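Local coordinates for protein LipS lipolytic enzyme (Unidentified, PDB 4FBL) that probably hydrolyses carboxylic ester bonds of lipids as a thermostable lipase of the alpha/beta-hydrolase fold, at residues Q65-L70 and V260-N265; G59-P64 and E189-V194; M149-A154 and L222-R227; G53-H58 and L122-L127; P176-D181 and D229-P234. One frame throughout, in Å; residues are numbered along the deposited sequence.

Interaction 1 (Q65-L70 and V260-N265); sequences QSMRFL and VATLDN. With SPD (spermidine), chain I.
The loop that follows the putative catalytic histidine, 260-265, packs here against residues 65-70, which lead into helix 68-76, in a buried contact of one short hydrogen bond set among methyl groups. The hydroxyl of Thr262 carries it: OG1 donates to the carbonyl oxygen of Ser66 over 2.6 Å, from a position tilted 34° off the carbonyl plane. Thr262 holds OG1 between its own backbone N and carbonyl carbon (chi1 54°), which aims the hydroxyl at that oxygen and puts CG2 anti to the carbonyl carbon, facing Met67 and Leu70. CG2 then lies 3.9 Å from Met67 CE and is met by Leu70 CD2 at 4.2 Å, the Leu70 side chain crossing at about a right angle. On the outer flank both methyls of Leu263 lie against Ser66, CD1 being the closer, 3.4 Å from Ser66 O. A bound water joins the backbones, giving one hydrogen to Ser66 O at 3.0 Å and another to Thr262 O at 2.7 Å. Val260, two residues before Thr262, turns CG2 to spermidine and touches C2 at 3.4 Å. Leu127 and Ile151 of the central sheet lie beneath the methyl cluster. In this largely apolar setting the carbonyl of Ser66 is thus satisfied jointly by the loop hydroxyl and a bound water.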
# COMPACT_ATOMS: atom_id res chain seq x y z
N GLN C 65 -22.36 -9.10 -9.52
CA GLN C 65 -23.66 -9.34 -8.95
C GLN C 65 -23.92 -8.46 -7.76
O GLN C 65 -25.09 -8.11 -7.48
CB GLN C 65 -23.88 -10.83 -8.58
CG GLN C 65 -23.60 -11.14 -7.16
CD GLN C 65 -24.77 -11.01 -6.28
OE1 GLN C 65 -25.91 -11.11 -6.70
NE2 GLN C 65 -24.51 -10.82 -5.04
N SER C 66 -22.89 -8.06 -7.01
CA SER C 66 -23.23 -7.28 -5.82
C SER C 66 -23.63 -5.85 -6.22
O SER C 66 -24.20 -5.13 -5.35
CB SER C 66 -22.13 -7.21 -4.77
OG SER C 66 -20.94 -6.75 -5.35
N MET C 67 -23.30 -5.46 -7.46
CA MET C 67 -23.54 -4.10 -7.96
C MET C 67 -24.75 -4.09 -8.97
O MET C 67 -25.10 -3.03 -9.51
CB MET C 67 -22.31 -3.56 -8.71
CG MET C 67 -20.93 -3.73 -7.98
SD MET C 67 -21.03 -2.94 -6.38
CE MET C 67 -21.16 -1.19 -6.54
N ARG C 68 -25.34 -5.26 -9.26
CA ARG C 68 -26.35 -5.39 -10.33
C ARG C 68 -27.62 -4.52 -10.13
O ARG C 68 -28.03 -3.79 -11.04
CB ARG C 68 -26.70 -6.88 -10.53
CG ARG C 68 -27.26 -7.18 -11.94
CD ARG C 68 -27.29 -8.70 -12.31
NE ARG C 68 -26.10 -9.01 -13.14
CZ ARG C 68 -25.82 -8.43 -14.32
NH1 ARG C 68 -26.66 -7.50 -14.82
NH2 ARG C 68 -24.74 -8.76 -15.03
N PHE C 69 -28.19 -4.53 -8.94
CA PHE C 69 -29.31 -3.65 -8.58
C PHE C 69 -29.03 -2.16 -8.90
O PHE C 69 -29.93 -1.43 -9.41
CB PHE C 69 -29.76 -3.82 -7.12
CG PHE C 69 -30.89 -2.88 -6.69
CD1 PHE C 69 -32.26 -3.20 -6.91
CD2 PHE C 69 -30.60 -1.66 -6.08
CE1 PHE C 69 -33.32 -2.28 -6.53
CE2 PHE C 69 -31.62 -0.74 -5.72
CZ PHE C 69 -33.01 -1.08 -5.92
N LEU C 70 -27.80 -1.69 -8.64
CA LEU C 70 -27.49 -0.32 -8.83
C LEU C 70 -27.31 -0.04 -10.27
O LEU C 70 -27.77 1.00 -10.78
CB LEU C 70 -26.18 -0.01 -8.08
CG LEU C 70 -25.81 1.38 -7.67
CD1 LEU C 70 -27.01 2.11 -7.07
CD2 LEU C 70 -24.63 1.31 -6.62
N VAL C 260 -22.14 -4.79 2.75
CA VAL C 260 -22.53 -4.97 1.36
C VAL C 260 -23.85 -4.20 1.15
O VAL C 260 -24.93 -4.81 0.81
CB VAL C 260 -22.66 -6.43 0.96
CG1 VAL C 260 -22.80 -6.63 -0.57
CG2 VAL C 260 -21.42 -7.22 1.40
N ALA C 261 -23.72 -2.86 1.31
CA ALA C 261 -24.83 -2.00 1.41
C ALA C 261 -25.67 -1.96 0.09
O ALA C 261 -26.89 -1.68 0.15
CB ALA C 261 -24.38 -0.62 1.87
N THR C 262 -25.03 -2.29 -1.04
CA THR C 262 -25.62 -2.19 -2.39
C THR C 262 -26.69 -3.36 -2.56
O THR C 262 -27.41 -3.43 -3.57
CB THR C 262 -24.57 -2.34 -3.47
OG1 THR C 262 -23.85 -3.57 -3.24
CG2 THR C 262 -23.59 -1.16 -3.43
N LEU C 263 -26.68 -4.28 -1.59
CA LEU C 263 -27.60 -5.43 -1.54
C LEU C 263 -28.52 -5.34 -0.38
O LEU C 263 -29.45 -6.13 -0.29
CB LEU C 263 -26.80 -6.72 -1.44
CG LEU C 263 -26.52 -7.66 -2.64
CD1 LEU C 263 -26.66 -7.07 -4.08
CD2 LEU C 263 -25.33 -8.56 -2.48
N ASP C 264 -28.30 -4.37 0.49
CA ASP C 264 -28.85 -4.38 1.88
C ASP C 264 -30.12 -3.46 2.06
O ASP C 264 -30.60 -2.87 1.11
CB ASP C 264 -27.75 -3.88 2.83
CG ASP C 264 -27.83 -4.47 4.24
OD1 ASP C 264 -28.95 -4.85 4.69
OD2 ASP C 264 -26.79 -4.53 4.93
N ASN C 265 -30.58 -3.26 3.29
CA ASN C 265 -31.82 -2.50 3.48
C ASN C 265 -31.70 -1.14 2.84
O ASN C 265 -32.72 -0.55 2.48
CB ASN C 265 -32.17 -2.24 4.96
CG ASN C 265 -32.47 -3.50 5.71
OD1 ASN C 265 -33.26 -4.34 5.26
ND2 ASN C 265 -31.79 -3.68 6.83
N1 SPD I . -19.21 -8.44 3.85
C2 SPD I . -18.79 -9.04 2.64
C3 SPD I . -18.06 -7.99 1.73
C4 SPD I . -18.22 -8.39 0.27
C5 SPD I . -17.08 -9.30 -0.22
N6 SPD I . -16.81 -8.90 -1.60
C7 SPD I . -17.55 -7.82 -2.20
C8 SPD I . -17.08 -6.41 -1.79
C9 SPD I . -16.04 -6.33 -0.66
N10 SPD I . -16.49 -5.36 0.32
O HOH W 1 -26.60 -3.55 -6.19

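Interaction 2 (G59-P64 and E189-V194); sequences GFTGSP and ELAYPV. With SPD (spermidine), chain I.
Thr61 and Ser63 share one setting, each hydroxyl standing between its backbone N and carbonyl carbon (chi1 75° in both), and across from them the extended Glu189 chain has CG anti to the backbone N (chi1 178°), which carries its carboxylate to the spermidine site. Ser63 OG thereby donates to Leu190 O over 3.1 Å, while the Leu190 side chain lies alongside the hydroxyl. Next along the chain the backbones meet directly: Tyr192 N binds Thr61 O at 2.9 Å, in the carbonyl plane. The methyl of Ala191 settles against that oxygen at 3.4 Å, with Gly62 CA beyond it. Thr61 OG1 gives its hydrogen to Phe60 O and receives one from a water at 2.6 Å, and the same water donates to Tyr192 O at 2.9 Å. Further out, Ser180 N holds Glu189 OE1, and Gly88 O and Thr91 N hold the Tyr192 hydroxyl. The loop after strand 52-57 is therefore tied to segment 189-194 largely through backbone carbonyls. Its type II turn from Gly59 to Gly62 also presents Phe60 O to spermidine N6, a weak bond of 3.4 Å; the approach of Glu189 is doubtful in detail, though an acidic group near the polyamine would probably suit a cation.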
# COMPACT_ATOMS: atom_id res chain seq x y z
N GLY C 59 -16.00 -5.12 -5.63
CA GLY C 59 -14.80 -5.16 -4.79
C GLY C 59 -14.12 -6.53 -4.78
O GLY C 59 -14.42 -7.40 -5.61
N PHE C 60 -13.16 -6.65 -3.83
CA PHE C 60 -12.15 -7.76 -3.75
C PHE C 60 -12.88 -9.04 -3.31
O PHE C 60 -13.52 -9.03 -2.28
CB PHE C 60 -11.19 -7.30 -2.63
CG PHE C 60 -10.05 -8.21 -2.38
CD1 PHE C 60 -8.94 -8.21 -3.23
CD2 PHE C 60 -10.05 -8.98 -1.19
CE1 PHE C 60 -7.78 -9.02 -2.92
CE2 PHE C 60 -8.94 -9.84 -0.87
CZ PHE C 60 -7.83 -9.88 -1.73
N THR C 61 -12.68 -10.12 -4.05
CA THR C 61 -13.39 -11.43 -3.99
C THR C 61 -14.88 -11.36 -4.36
O THR C 61 -15.55 -12.40 -4.39
CB THR C 61 -13.37 -12.24 -2.63
OG1 THR C 61 -14.27 -11.61 -1.74
CG2 THR C 61 -11.95 -12.44 -2.07
N GLY C 62 -15.36 -10.18 -4.73
CA GLY C 62 -16.76 -10.08 -5.16
C GLY C 62 -16.90 -10.16 -6.64
O GLY C 62 -16.07 -10.72 -7.35
N SER C 63 -18.04 -9.68 -7.14
CA SER C 63 -18.31 -9.81 -8.59
C SER C 63 -19.42 -8.79 -8.95
O SER C 63 -19.99 -8.20 -8.04
CB SER C 63 -18.87 -11.21 -8.94
OG SER C 63 -20.26 -11.28 -8.51
N PRO C 64 -19.68 -8.58 -10.26
CA PRO C 64 -20.75 -7.58 -10.59
C PRO C 64 -22.11 -7.86 -9.95
O PRO C 64 -22.94 -6.93 -9.81
CB PRO C 64 -20.93 -7.75 -12.07
CG PRO C 64 -19.49 -8.16 -12.57
CD PRO C 64 -19.08 -9.15 -11.47
N GLU C 189 -24.83 -12.85 -1.24
CA GLU C 189 -23.92 -12.19 -2.20
C GLU C 189 -23.20 -13.22 -2.99
O GLU C 189 -22.78 -14.20 -2.45
CB GLU C 189 -22.88 -11.35 -1.46
CG GLU C 189 -21.88 -10.69 -2.43
CD GLU C 189 -20.70 -9.92 -1.74
OE1 GLU C 189 -20.50 -9.94 -0.48
OE2 GLU C 189 -19.97 -9.29 -2.53
N LEU C 190 -23.01 -13.01 -4.26
CA LEU C 190 -22.16 -13.86 -5.03
C LEU C 190 -20.67 -13.37 -4.93
O LEU C 190 -20.24 -12.51 -5.71
CB LEU C 190 -22.65 -13.85 -6.48
CG LEU C 190 -21.92 -14.77 -7.42
CD1 LEU C 190 -21.90 -16.15 -6.80
CD2 LEU C 190 -22.54 -14.79 -8.76
N ALA C 191 -19.90 -14.00 -4.03
CA ALA C 191 -18.48 -13.70 -3.80
C ALA C 191 -17.79 -15.03 -3.56
O ALA C 191 -18.43 -16.01 -3.24
CB ALA C 191 -18.39 -12.85 -2.61
N TYR C 192 -16.47 -15.11 -3.69
CA TYR C 192 -15.79 -16.41 -3.44
C TYR C 192 -15.97 -16.75 -1.95
O TYR C 192 -16.05 -15.87 -1.10
CB TYR C 192 -14.29 -16.33 -3.80
CG TYR C 192 -13.96 -16.17 -5.25
CD1 TYR C 192 -14.53 -16.99 -6.23
CD2 TYR C 192 -12.99 -15.20 -5.67
CE1 TYR C 192 -14.15 -16.90 -7.58
CE2 TYR C 192 -12.65 -15.06 -7.02
CZ TYR C 192 -13.21 -15.90 -7.98
OH TYR C 192 -12.84 -15.75 -9.34
N PRO C 193 -16.08 -18.07 -1.65
CA PRO C 193 -16.28 -18.61 -0.34
C PRO C 193 -14.96 -18.60 0.52
O PRO C 193 -15.01 -18.82 1.77
CB PRO C 193 -16.75 -20.05 -0.64
CG PRO C 193 -16.00 -20.43 -1.88
CD PRO C 193 -16.11 -19.11 -2.70
N VAL C 194 -13.84 -18.29 -0.15
CA VAL C 194 -12.49 -18.23 0.46
C VAL C 194 -11.79 -16.91 -0.03
O VAL C 194 -12.10 -16.36 -1.14
CB VAL C 194 -11.62 -19.49 0.08
CG1 VAL C 194 -12.31 -20.80 0.55
CG2 VAL C 194 -11.33 -19.61 -1.46
N1 SPD I . -19.21 -8.44 3.85
C2 SPD I . -18.79 -9.04 2.64
C3 SPD I . -18.06 -7.99 1.73
C4 SPD I . -18.22 -8.39 0.27
C5 SPD I . -17.08 -9.30 -0.22
N6 SPD I . -16.81 -8.90 -1.60
C7 SPD I . -17.55 -7.82 -2.20
C8 SPD I . -17.08 -6.41 -1.79
C9 SPD I . -16.04 -6.33 -0.66
N10 SPD I . -16.49 -5.36 0.32
O HOH W 2 -15.18 -13.36 0.01

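Interaction 3 (M149-A154 and L222-R227); sequences MPINAA and LIIQSR
Ile151 and Ile224 lie side by side and point the same way, Ile151 CG1 meeting Ile224 CB at 4.1 Å and the two CG2 methyls touching. Met149 extends this apolar face with CG against Leu222 CB, and helix 267-279 covers it through Ile270 and Phe277. On the reverse face Pro150 CG packs on Ile223 CG1, beneath helix 235-243. Between the faces the strands run parallel, their directions 12° from each other, and bridge at Ile151 and Ile224: Ile224 N binds Pro150 O at 2.9 Å, and Asn152 N returns to Ile224 O at 2.8 Å. Past the end of strand 147-151, polar side chains take over. Asn152 has CG anti to its carbonyl carbon (chi1 -76°), which lays the amide along Ser226 so that both its ends are used: OD1 takes Ser226 N on a lone pair at 2.8 Å, while ND2 gives a hydrogen, within its amide plane, to Ser226 OG at 3.2 Å. Tyr258 O and His259 O complete this group as further partners of Ser226 OG and Asn152 ND2. A water bound to Ala153 N at 3.0 Å also contacts Gln225 NE2 and Pro150 O through weak bonds. Neighbouring parallel strands whose C-terminal ends pass into polar loops beside the presumed Ser-His-Asp triad are a hallmark of the alpha/beta-hydrolase fold.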
# COMPACT_ATOMS: atom_id res chain seq x y z
N MET C 149 -19.12 8.48 -6.46
CA MET C 149 -19.92 8.01 -5.33
C MET C 149 -19.23 6.75 -4.73
O MET C 149 -19.69 5.68 -4.91
CB MET C 149 -21.31 7.64 -5.85
CG MET C 149 -21.99 8.84 -6.67
SD MET C 149 -21.65 8.66 -8.47
CE MET C 149 -23.04 7.67 -8.90
N PRO C 150 -18.10 6.92 -4.02
CA PRO C 150 -17.55 5.74 -3.35
C PRO C 150 -18.46 5.23 -2.19
O PRO C 150 -18.98 5.98 -1.36
CB PRO C 150 -16.19 6.23 -2.88
CG PRO C 150 -16.40 7.76 -2.60
CD PRO C 150 -17.47 8.18 -3.60
N ILE C 151 -18.65 3.92 -2.15
CA ILE C 151 -19.50 3.29 -1.17
C ILE C 151 -18.64 2.36 -0.29
O ILE C 151 -18.07 1.39 -0.80
CB ILE C 151 -20.54 2.42 -1.91
CG1 ILE C 151 -21.39 3.29 -2.89
CG2 ILE C 151 -21.51 1.82 -0.89
CD1 ILE C 151 -22.35 2.45 -3.82
N ASN C 152 -18.62 2.64 1.01
CA ASN C 152 -17.80 1.84 1.94
C ASN C 152 -16.36 1.56 1.45
O ASN C 152 -15.87 0.42 1.49
CB ASN C 152 -18.54 0.53 2.23
CG ASN C 152 -19.68 0.71 3.16
OD1 ASN C 152 -19.69 1.65 3.96
ND2 ASN C 152 -20.71 -0.16 3.04
N ALA C 153 -15.70 2.61 0.95
CA ALA C 153 -14.47 2.47 0.19
C ALA C 153 -13.33 1.97 1.10
O ALA C 153 -13.19 2.47 2.19
CB ALA C 153 -14.08 3.83 -0.42
N ALA C 154 -12.57 0.98 0.61
CA ALA C 154 -11.58 0.25 1.42
C ALA C 154 -10.16 0.90 1.26
O ALA C 154 -9.24 0.35 0.62
CB ALA C 154 -11.56 -1.21 0.99
N LEU C 222 -20.19 12.15 -3.56
CA LEU C 222 -21.14 11.62 -2.63
C LEU C 222 -20.50 10.39 -1.99
O LEU C 222 -20.39 9.32 -2.62
CB LEU C 222 -22.47 11.27 -3.34
CG LEU C 222 -23.59 10.64 -2.51
CD1 LEU C 222 -24.01 11.48 -1.24
CD2 LEU C 222 -24.82 10.30 -3.38
N ILE C 223 -20.07 10.56 -0.74
CA ILE C 223 -19.34 9.49 -0.05
C ILE C 223 -20.37 8.77 0.80
O ILE C 223 -20.96 9.36 1.70
CB ILE C 223 -18.21 10.08 0.85
CG1 ILE C 223 -17.29 10.97 0.00
CG2 ILE C 223 -17.38 8.95 1.54
CD1 ILE C 223 -16.90 12.31 0.67
N ILE C 224 -20.57 7.49 0.49
CA ILE C 224 -21.63 6.71 1.12
C ILE C 224 -20.99 5.70 2.03
O ILE C 224 -20.19 4.92 1.57
CB ILE C 224 -22.48 5.97 0.02
CG1 ILE C 224 -23.07 7.05 -0.89
CG2 ILE C 224 -23.57 5.04 0.67
CD1 ILE C 224 -23.97 6.52 -2.05
N GLN C 225 -21.33 5.73 3.31
CA GLN C 225 -20.66 4.87 4.29
C GLN C 225 -21.69 4.28 5.28
O GLN C 225 -22.49 5.01 5.82
CB GLN C 225 -19.59 5.67 5.10
CG GLN C 225 -18.35 4.84 5.58
CD GLN C 225 -17.27 4.50 4.48
OE1 GLN C 225 -16.62 3.47 4.58
NE2 GLN C 225 -17.16 5.31 3.39
N SER C 226 -21.60 2.97 5.52
CA SER C 226 -22.37 2.33 6.51
C SER C 226 -21.84 2.69 7.92
O SER C 226 -20.60 2.67 8.22
CB SER C 226 -22.31 0.83 6.35
OG SER C 226 -22.99 0.32 5.21
N ARG C 227 -22.81 3.02 8.77
CA ARG C 227 -22.51 3.49 10.10
C ARG C 227 -21.94 2.32 10.88
O ARG C 227 -21.09 2.48 11.69
CB ARG C 227 -23.78 4.12 10.75
CG ARG C 227 -23.61 4.53 12.09
CD ARG C 227 -23.16 5.98 12.15
NE ARG C 227 -24.21 6.92 11.74
CZ ARG C 227 -24.04 8.24 11.72
NH1 ARG C 227 -22.91 8.80 12.14
NH2 ARG C 227 -25.01 9.02 11.31
O HOH W 3 -16.91 5.35 0.77

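Interaction 4 (G53-H58 and L122-L127); sequences GVLVSH and LFMTGL
Two neighbouring parallel strands of the alpha/beta-hydrolase sheet meet here, and 122-127 runs into what is probably the nucleophile elbow, whose first glycine is Gly126. Five backbone bonds alternate between them, from Phe123 N to Gly53 O at 2.9 Å through to Leu127 N on Ser57 O at 3.1 Å, with the strands crossing at -20°. On one face Leu55 and Met124 lie side by side. The methionine is fully extended, CG anti to the backbone N (chi1 178°), and its length brings SD to within 4.1 Å of Leu55 CD1 and CE to 4.0 Å from Ser57 CB. The opposite face pairs Val56 with Thr125, both valine methyls resting on Thr125 CG2 at 4.1 Å; the threonine hydroxyl turns instead to Met149 O on strand 147-151. Helices 101-118 and 129-140 pack on the Leu55 and Met124 face, while helix 267-279 closes over Val54 and Phe123, and strands 80-83 and 147-151 flank the pair in the sheet.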
# COMPACT_ATOMS: atom_id res chain seq x y z
N GLY C 53 -22.37 8.79 -18.88
CA GLY C 53 -22.09 7.36 -18.55
C GLY C 53 -21.62 7.13 -17.10
O GLY C 53 -21.10 8.05 -16.47
N VAL C 54 -21.82 5.93 -16.58
CA VAL C 54 -21.48 5.60 -15.18
C VAL C 54 -20.63 4.33 -15.21
O VAL C 54 -21.08 3.30 -15.78
CB VAL C 54 -22.72 5.31 -14.27
CG1 VAL C 54 -22.33 5.24 -12.76
CG2 VAL C 54 -23.82 6.39 -14.48
N LEU C 55 -19.47 4.38 -14.53
CA LEU C 55 -18.59 3.23 -14.39
C LEU C 55 -18.91 2.70 -13.01
O LEU C 55 -18.89 3.47 -12.05
CB LEU C 55 -17.13 3.73 -14.48
CG LEU C 55 -16.10 2.67 -14.93
CD1 LEU C 55 -14.74 3.36 -15.17
CD2 LEU C 55 -15.89 1.57 -13.88
N VAL C 56 -19.24 1.40 -12.90
CA VAL C 56 -19.63 0.79 -11.65
C VAL C 56 -18.70 -0.33 -11.27
O VAL C 56 -18.62 -1.30 -12.01
CB VAL C 56 -21.09 0.20 -11.71
CG1 VAL C 56 -21.50 -0.26 -10.31
CG2 VAL C 56 -22.06 1.28 -12.28
N SER C 57 -18.01 -0.22 -10.12
CA SER C 57 -16.96 -1.21 -9.84
C SER C 57 -17.29 -2.07 -8.61
O SER C 57 -17.53 -1.52 -7.53
CB SER C 57 -15.62 -0.48 -9.54
OG SER C 57 -14.65 -1.51 -9.28
N HIS C 58 -17.28 -3.38 -8.71
CA HIS C 58 -17.41 -4.23 -7.50
C HIS C 58 -16.04 -4.33 -6.71
O HIS C 58 -15.05 -3.68 -7.08
CB HIS C 58 -17.93 -5.65 -7.89
CG HIS C 58 -16.95 -6.48 -8.69
ND1 HIS C 58 -15.88 -7.11 -8.10
CD2 HIS C 58 -16.84 -6.75 -10.02
CE1 HIS C 58 -15.17 -7.76 -9.02
NE2 HIS C 58 -15.71 -7.52 -10.20
N LEU C 122 -18.63 11.51 -17.47
CA LEU C 122 -18.49 10.24 -16.79
C LEU C 122 -18.69 10.40 -15.32
O LEU C 122 -18.25 11.38 -14.77
CB LEU C 122 -17.06 9.74 -17.03
CG LEU C 122 -16.78 8.94 -18.32
CD1 LEU C 122 -16.99 9.58 -19.70
CD2 LEU C 122 -15.37 8.22 -18.20
N PHE C 123 -19.33 9.41 -14.68
CA PHE C 123 -19.30 9.28 -13.21
C PHE C 123 -18.71 7.91 -12.82
O PHE C 123 -18.74 7.00 -13.62
CB PHE C 123 -20.71 9.40 -12.59
CG PHE C 123 -21.34 10.77 -12.76
CD1 PHE C 123 -21.84 11.15 -14.03
CD2 PHE C 123 -21.39 11.70 -11.70
CE1 PHE C 123 -22.41 12.37 -14.25
CE2 PHE C 123 -21.97 12.99 -11.93
CZ PHE C 123 -22.50 13.27 -13.25
N MET C 124 -18.31 7.75 -11.56
CA MET C 124 -17.87 6.44 -11.15
C MET C 124 -18.33 6.23 -9.73
O MET C 124 -18.39 7.16 -8.92
CB MET C 124 -16.31 6.30 -11.33
CG MET C 124 -15.87 4.85 -10.82
SD MET C 124 -14.13 4.66 -11.29
CE MET C 124 -13.86 3.02 -10.53
N THR C 125 -18.69 5.00 -9.44
CA THR C 125 -19.13 4.60 -8.15
C THR C 125 -18.54 3.23 -7.92
O THR C 125 -18.26 2.51 -8.88
CB THR C 125 -20.71 4.58 -8.03
OG1 THR C 125 -21.14 4.24 -6.67
CG2 THR C 125 -21.32 3.58 -9.00
N GLY C 126 -18.52 2.77 -6.67
CA GLY C 126 -18.02 1.41 -6.51
C GLY C 126 -18.07 1.04 -5.07
O GLY C 126 -18.15 1.92 -4.22
N LEU C 127 -17.96 -0.24 -4.79
CA LEU C 127 -18.11 -0.73 -3.40
C LEU C 127 -16.75 -1.28 -2.89
O LEU C 127 -16.14 -2.12 -3.56
CB LEU C 127 -19.12 -1.92 -3.36
CG LEU C 127 -19.28 -2.68 -2.00
CD1 LEU C 127 -19.80 -1.76 -0.89
CD2 LEU C 127 -20.13 -4.03 -2.18

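Interaction 5 (P176-D181 and D229-P234); sequences PGIGSD and DHVVPP. With SPD (spermidine), chain I.
One wall of the spermidine pocket, next to the presumed catalytic acid, is formed where Asp181 and Val231 meet. Asp181 has CG anti to its backbone N (chi1 170°), which carries the carboxylate across to the opposite loop. There OD2 accepts the backbone N-H of His230 at 3.0 Å, met from above the carboxylate plane, 41° out of it. The same turn of the side chain sets CB beside Val231 CG2 at 3.7 Å. Farther along, Ile178 CD1 approaches Val231 CG1 at 4.4 Å, a loose apolar touch beside the polyamine, and both residues belong to the spermidine pocket. Asp229 heads an Asx turn: its OD1 takes Val231 N at 2.7 Å nearly in line with the C-O bond and Val232 N at 3.1 Å from above the carboxylate plane. Two N-H groups on one oxygen hold the carboxylate in place and leave OD2 to His259 ND1, as expected for the acid of a Ser-His-Asp triad in an alpha/beta-hydrolase. Tyr258 meets the His230 ring edge-to-face, and Val260 is joined to Asp181 through the backbones.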
# COMPACT_ATOMS: atom_id res chain seq x y z
N PRO C 176 -10.89 -18.58 4.86
CA PRO C 176 -12.30 -18.18 4.93
C PRO C 176 -12.67 -16.83 4.28
O PRO C 176 -11.91 -15.82 4.36
CB PRO C 176 -12.52 -18.14 6.43
CG PRO C 176 -11.72 -19.51 6.89
CD PRO C 176 -10.66 -19.73 5.77
N GLY C 177 -13.85 -16.82 3.66
CA GLY C 177 -14.24 -15.69 2.78
C GLY C 177 -14.65 -14.44 3.54
O GLY C 177 -14.84 -14.50 4.77
N ILE C 178 -14.77 -13.31 2.84
CA ILE C 178 -15.19 -12.06 3.49
C ILE C 178 -16.69 -11.73 3.18
O ILE C 178 -17.34 -11.00 3.97
CB ILE C 178 -14.15 -10.84 3.32
CG1 ILE C 178 -13.84 -10.52 1.83
CG2 ILE C 178 -12.85 -11.07 4.21
CD1 ILE C 178 -13.31 -9.07 1.59
N GLY C 179 -17.21 -12.33 2.09
CA GLY C 179 -18.60 -12.18 1.57
C GLY C 179 -19.81 -12.20 2.52
O GLY C 179 -19.85 -12.93 3.57
N SER C 180 -20.81 -11.39 2.13
CA SER C 180 -22.08 -11.20 2.88
C SER C 180 -21.99 -10.75 4.38
O SER C 180 -22.41 -11.48 5.27
CB SER C 180 -22.94 -12.44 2.70
OG SER C 180 -22.72 -13.10 1.44
N ASP C 181 -21.42 -9.59 4.66
CA ASP C 181 -21.69 -8.87 5.89
C ASP C 181 -22.91 -7.95 5.49
O ASP C 181 -22.69 -6.85 4.93
CB ASP C 181 -20.48 -8.01 6.34
CG ASP C 181 -20.83 -7.08 7.48
OD1 ASP C 181 -21.58 -7.54 8.36
OD2 ASP C 181 -20.42 -5.88 7.55
N ASP C 229 -20.11 -1.42 10.09
CA ASP C 229 -19.52 -2.21 8.99
C ASP C 229 -18.47 -3.10 9.62
O ASP C 229 -17.56 -2.58 10.28
CB ASP C 229 -18.84 -1.23 7.95
CG ASP C 229 -18.35 -1.93 6.74
OD1 ASP C 229 -17.94 -3.12 6.83
OD2 ASP C 229 -18.40 -1.33 5.61
N HIS C 230 -18.63 -4.41 9.43
CA HIS C 230 -17.77 -5.43 10.03
C HIS C 230 -16.60 -5.80 9.11
O HIS C 230 -15.80 -6.66 9.47
CB HIS C 230 -18.59 -6.70 10.44
CG HIS C 230 -19.89 -6.36 11.14
ND1 HIS C 230 -19.93 -5.64 12.31
CD2 HIS C 230 -21.19 -6.55 10.77
CE1 HIS C 230 -21.20 -5.41 12.65
NE2 HIS C 230 -21.98 -5.96 11.73
N VAL C 231 -16.49 -5.15 7.92
CA VAL C 231 -15.42 -5.48 6.96
C VAL C 231 -14.39 -4.32 6.84
O VAL C 231 -13.21 -4.54 7.02
CB VAL C 231 -16.03 -5.89 5.65
CG1 VAL C 231 -14.94 -6.34 4.65
CG2 VAL C 231 -16.92 -7.07 5.93
N VAL C 232 -14.87 -3.10 6.58
CA VAL C 232 -14.06 -1.99 6.27
C VAL C 232 -14.49 -1.01 7.32
O VAL C 232 -15.70 -0.78 7.49
CB VAL C 232 -14.38 -1.34 4.85
CG1 VAL C 232 -13.78 0.09 4.73
CG2 VAL C 232 -13.90 -2.22 3.69
N PRO C 233 -13.51 -0.42 8.02
CA PRO C 233 -13.81 0.58 9.02
C PRO C 233 -14.59 1.83 8.51
O PRO C 233 -14.21 2.42 7.51
CB PRO C 233 -12.41 0.97 9.58
CG PRO C 233 -11.55 -0.31 9.40
CD PRO C 233 -12.08 -0.84 8.03
N PRO C 234 -15.66 2.21 9.23
CA PRO C 234 -16.56 3.26 8.85
C PRO C 234 -15.87 4.62 8.78
O PRO C 234 -16.28 5.55 8.01
CB PRO C 234 -17.58 3.25 9.99
CG PRO C 234 -17.75 1.77 10.31
CD PRO C 234 -16.24 1.37 10.32
N1 SPD I . -19.21 -8.44 3.85
C2 SPD I . -18.79 -9.04 2.64
C3 SPD I . -18.06 -7.99 1.73
C4 SPD I . -18.22 -8.39 0.27
C5 SPD I . -17.08 -9.30 -0.22
N6 SPD I . -16.81 -8.90 -1.60
C7 SPD I . -17.55 -7.82 -2.20
C8 SPD I . -17.08 -6.41 -1.79
C9 SPD I . -16.04 -6.33 -0.66
N10 SPD I . -16.49 -5.36 0.32

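Interactions 3 and 4 share the central sheet, where strands 121-127 and 147-151 are neighbours, and their centres lie about 13 Å apart. Interactions 1, 2 and 5 gather in the loops around spermidine, with centres about 11 to 14 Å from one another. Along the chain, interaction 4 closes before interaction 3 opens, and both 3 and 5 fall within the span that interaction 1 encloses; interaction 2 crosses each of the others. Met67 packs on the strand pair of interaction 4, whereas Asn152 of interaction 3 touches Asp229 of interaction 5. Pocket and presumed triad are thus assembled from distant parts of the sequence on one sheet scaffold.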